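Local coordinates for heavy metal cation tricomponent efflux pump ZneA(CzcA-like) (PDB 4K0J), which probably exports zinc and related heavy-metal cations in exchange for protons, as the inner-membrane pump of a tripartite RND efflux system, at residues C[325-337]-C[974-986]. Residues are numbered along the deposited sequence; the frame is centred on the assembly and turned at random.
Sequences NLVDATVHTVGKT and PAALAHGLGSDVQ
Leu-981, Thr-333 and Thr-337 carry a buried helix-against-loop contact where the membrane domain of this RND pump adjoins its large extramembrane part: the loop between helices 958-970 and 986-997 lies along the start of the long helix 323-353. Leu-981 reaches over the helix surface, its CD1 3.6 Å from Ala-329 CB, and crosses Leu-326 at about a right angle. Next to it, a type II turn from Gly-980 to Ser-983 sits on the helix, with Thr-330 and Gly-982 4.7 Å apart between CA atoms. With its OG1 beside the backbone N (chi1 -64°), Thr-333 places this hydroxyl 3.0 Å from Leu-981 O and 2.9 Å from Ala-329 O; its one proton may go to either. Thr-330 CA makes a CA-H...O contact with the same Leu-981 O (3.2 Å, 151° at H). One turn on, Thr-337 has the same rotamer as Thr-333, and its CG2 packs 3.7 Å from Ala-975 CA. Thr-330 and Thr-337 satisfy their hydroxyls within the helix, on Leu-326 O and Thr-333 O, while Thr-333 and Thr-337 turn their CG2 methyls to the loop. The join thus combines apolar packing with one loop carbonyl, approached by Thr-330 CA and, undecidedly, by Thr-333 OG1.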
# COMPACT_ATOMS: atom_id res chain seq x y z
N ASN C 325 -29.25 -7.06 17.20
CA ASN C 325 -29.87 -7.90 18.23
C ASN C 325 -28.81 -8.63 19.05
O ASN C 325 -28.84 -8.64 20.28
CB ASN C 325 -30.80 -8.94 17.61
CG ASN C 325 -31.81 -8.33 16.66
OD1 ASN C 325 -32.25 -7.19 16.84
ND2 ASN C 325 -32.20 -9.10 15.64
N LEU C 326 -27.87 -9.24 18.34
CA LEU C 326 -26.82 -10.01 18.98
C LEU C 326 -25.95 -9.10 19.83
O LEU C 326 -25.57 -9.46 20.94
CB LEU C 326 -25.98 -10.75 17.94
CG LEU C 326 -24.91 -11.71 18.47
CD1 LEU C 326 -25.46 -12.56 19.61
CD2 LEU C 326 -24.42 -12.60 17.34
N VAL C 327 -25.64 -7.91 19.31
CA VAL C 327 -24.86 -6.95 20.08
C VAL C 327 -25.61 -6.58 21.37
O VAL C 327 -25.01 -6.46 22.44
CB VAL C 327 -24.54 -5.69 19.25
CG1 VAL C 327 -23.87 -4.64 20.11
CG2 VAL C 327 -23.63 -6.06 18.10
N ASP C 328 -26.92 -6.44 21.27
CA ASP C 328 -27.77 -6.16 22.42
C ASP C 328 -27.69 -7.25 23.47
O ASP C 328 -27.35 -7.00 24.63
CB ASP C 328 -29.22 -5.96 21.99
CG ASP C 328 -29.41 -4.74 21.12
OD1 ASP C 328 -28.39 -4.11 20.75
OD2 ASP C 328 -30.57 -4.42 20.79
N ALA C 329 -28.00 -8.48 23.07
CA ALA C 329 -27.99 -9.60 24.00
C ALA C 329 -26.61 -9.79 24.62
O ALA C 329 -26.49 -10.18 25.79
CB ALA C 329 -28.44 -10.87 23.30
N THR C 330 -25.57 -9.51 23.84
CA THR C 330 -24.20 -9.63 24.32
C THR C 330 -23.84 -8.57 25.36
O THR C 330 -23.25 -8.88 26.39
CB THR C 330 -23.18 -9.62 23.17
OG1 THR C 330 -23.38 -10.78 22.34
CG2 THR C 330 -21.77 -9.65 23.71
N VAL C 331 -24.21 -7.31 25.10
CA VAL C 331 -23.94 -6.26 26.08
C VAL C 331 -24.81 -6.40 27.32
O VAL C 331 -24.44 -5.94 28.40
CB VAL C 331 -24.08 -4.83 25.51
CG1 VAL C 331 -23.16 -4.63 24.32
CG2 VAL C 331 -25.52 -4.52 25.16
N HIS C 332 -25.97 -7.03 27.17
CA HIS C 332 -26.83 -7.30 28.31
C HIS C 332 -26.22 -8.39 29.18
O HIS C 332 -26.18 -8.27 30.41
CB HIS C 332 -28.24 -7.70 27.88
CG HIS C 332 -29.17 -7.97 29.02
ND1 HIS C 332 -29.25 -9.19 29.64
CD2 HIS C 332 -30.06 -7.16 29.65
CE1 HIS C 332 -30.15 -9.14 30.61
NE2 HIS C 332 -30.66 -7.92 30.64
N THR C 333 -25.74 -9.45 28.53
CA THR C 333 -25.13 -10.57 29.24
C THR C 333 -23.82 -10.17 29.94
O THR C 333 -23.63 -10.46 31.12
CB THR C 333 -24.86 -11.73 28.29
OG1 THR C 333 -26.11 -12.23 27.79
CG2 THR C 333 -24.12 -12.85 29.00
N VAL C 334 -22.94 -9.51 29.20
CA VAL C 334 -21.68 -9.02 29.76
C VAL C 334 -21.93 -7.94 30.82
O VAL C 334 -21.24 -7.90 31.85
CB VAL C 334 -20.75 -8.47 28.67
CG1 VAL C 334 -19.49 -7.88 29.29
CG2 VAL C 334 -20.39 -9.57 27.68
N GLY C 335 -22.90 -7.08 30.58
CA GLY C 335 -23.25 -6.05 31.55
C GLY C 335 -23.72 -6.64 32.87
O GLY C 335 -23.25 -6.25 33.94
N LYS C 336 -24.66 -7.58 32.77
CA LYS C 336 -25.18 -8.27 33.94
C LYS C 336 -24.06 -9.00 34.67
O LYS C 336 -23.97 -8.97 35.90
CB LYS C 336 -26.27 -9.26 33.51
CG LYS C 336 -27.35 -9.54 34.54
CD LYS C 336 -28.40 -10.49 33.98
CE LYS C 336 -29.53 -10.74 34.96
NZ LYS C 336 -30.34 -9.52 35.22
N THR C 337 -23.18 -9.64 33.89
CA THR C 337 -22.05 -10.38 34.46
C THR C 337 -21.11 -9.48 35.26
O THR C 337 -20.85 -9.73 36.44
CB THR C 337 -21.23 -11.10 33.37
OG1 THR C 337 -22.01 -12.16 32.81
CG2 THR C 337 -19.95 -11.67 33.95
N PRO C 974 -20.55 -14.97 38.50
CA PRO C 974 -21.58 -14.54 37.55
C PRO C 974 -21.20 -14.88 36.11
O PRO C 974 -22.07 -15.11 35.28
CB PRO C 974 -21.62 -13.03 37.73
CG PRO C 974 -20.29 -12.68 38.27
CD PRO C 974 -19.93 -13.81 39.18
N ALA C 975 -19.90 -14.92 35.82
CA ALA C 975 -19.42 -15.28 34.49
C ALA C 975 -19.62 -16.77 34.25
O ALA C 975 -19.55 -17.24 33.11
CB ALA C 975 -17.96 -14.89 34.33
N ALA C 976 -19.87 -17.51 35.32
CA ALA C 976 -20.18 -18.93 35.22
C ALA C 976 -21.67 -19.15 34.94
O ALA C 976 -22.16 -20.27 35.03
CB ALA C 976 -19.76 -19.66 36.48
N LEU C 977 -22.37 -18.06 34.62
CA LEU C 977 -23.77 -18.14 34.20
C LEU C 977 -23.87 -18.23 32.68
O LEU C 977 -23.06 -17.65 31.96
CB LEU C 977 -24.57 -16.94 34.70
CG LEU C 977 -25.05 -16.94 36.15
CD1 LEU C 977 -25.74 -15.62 36.49
CD2 LEU C 977 -25.99 -18.11 36.41
N ALA C 978 -24.88 -18.95 32.20
CA ALA C 978 -25.05 -19.20 30.78
C ALA C 978 -26.24 -18.43 30.21
O ALA C 978 -26.26 -18.09 29.03
CB ALA C 978 -25.23 -20.69 30.53
N HIS C 979 -27.22 -18.17 31.07
CA HIS C 979 -28.49 -17.56 30.66
C HIS C 979 -28.30 -16.27 29.88
O HIS C 979 -28.39 -15.17 30.43
CB HIS C 979 -29.37 -17.32 31.89
CG HIS C 979 -29.56 -18.53 32.75
ND1 HIS C 979 -30.35 -19.60 32.38
CD2 HIS C 979 -29.06 -18.84 33.97
CE1 HIS C 979 -30.33 -20.51 33.33
NE2 HIS C 979 -29.55 -20.08 34.30
N GLY C 980 -28.03 -16.41 28.58
CA GLY C 980 -27.87 -15.26 27.71
C GLY C 980 -26.81 -15.45 26.64
O GLY C 980 -25.91 -16.27 26.78
N LEU C 981 -26.93 -14.67 25.57
CA LEU C 981 -25.97 -14.70 24.48
C LEU C 981 -24.73 -13.90 24.84
O LEU C 981 -24.83 -12.71 25.14
CB LEU C 981 -26.59 -14.12 23.20
CG LEU C 981 -27.83 -14.81 22.63
CD1 LEU C 981 -28.39 -13.99 21.48
CD2 LEU C 981 -27.51 -16.23 22.18
N GLY C 982 -23.57 -14.54 24.82
CA GLY C 982 -22.32 -13.86 25.08
C GLY C 982 -21.58 -14.42 26.27
O GLY C 982 -20.48 -13.96 26.61
N SER C 983 -22.17 -15.42 26.91
CA SER C 983 -21.56 -16.08 28.05
C SER C 983 -21.04 -17.44 27.63
O SER C 983 -20.65 -18.25 28.46
CB SER C 983 -22.57 -16.24 29.18
OG SER C 983 -23.66 -17.05 28.76
N ASP C 984 -21.03 -17.68 26.32
CA ASP C 984 -20.66 -18.99 25.79
C ASP C 984 -19.17 -19.11 25.51
O ASP C 984 -18.76 -19.82 24.60
CB ASP C 984 -21.46 -19.30 24.52
CG ASP C 984 -22.93 -19.56 24.80
OD1 ASP C 984 -23.30 -20.74 24.96
OD2 ASP C 984 -23.71 -18.59 24.85
N VAL C 985 -18.36 -18.40 26.29
CA VAL C 985 -16.91 -18.49 26.15
C VAL C 985 -16.25 -18.08 27.45
O VAL C 985 -15.07 -18.34 27.67
CB VAL C 985 -16.39 -17.61 25.01
CG1 VAL C 985 -16.27 -16.15 25.46
CG2 VAL C 985 -15.04 -18.12 24.51
N GLN C 986 -17.03 -17.45 28.32
CA GLN C 986 -16.54 -16.97 29.60
C GLN C 986 -16.63 -18.07 30.65
O GLN C 986 -15.75 -18.20 31.50
CB GLN C 986 -17.38 -15.78 30.05
CG GLN C 986 -17.77 -14.85 28.92
CD GLN C 986 -18.96 -13.98 29.27
OE1 GLN C 986 -19.60 -14.17 30.30
NE2 GLN C 986 -19.26 -13.02 28.40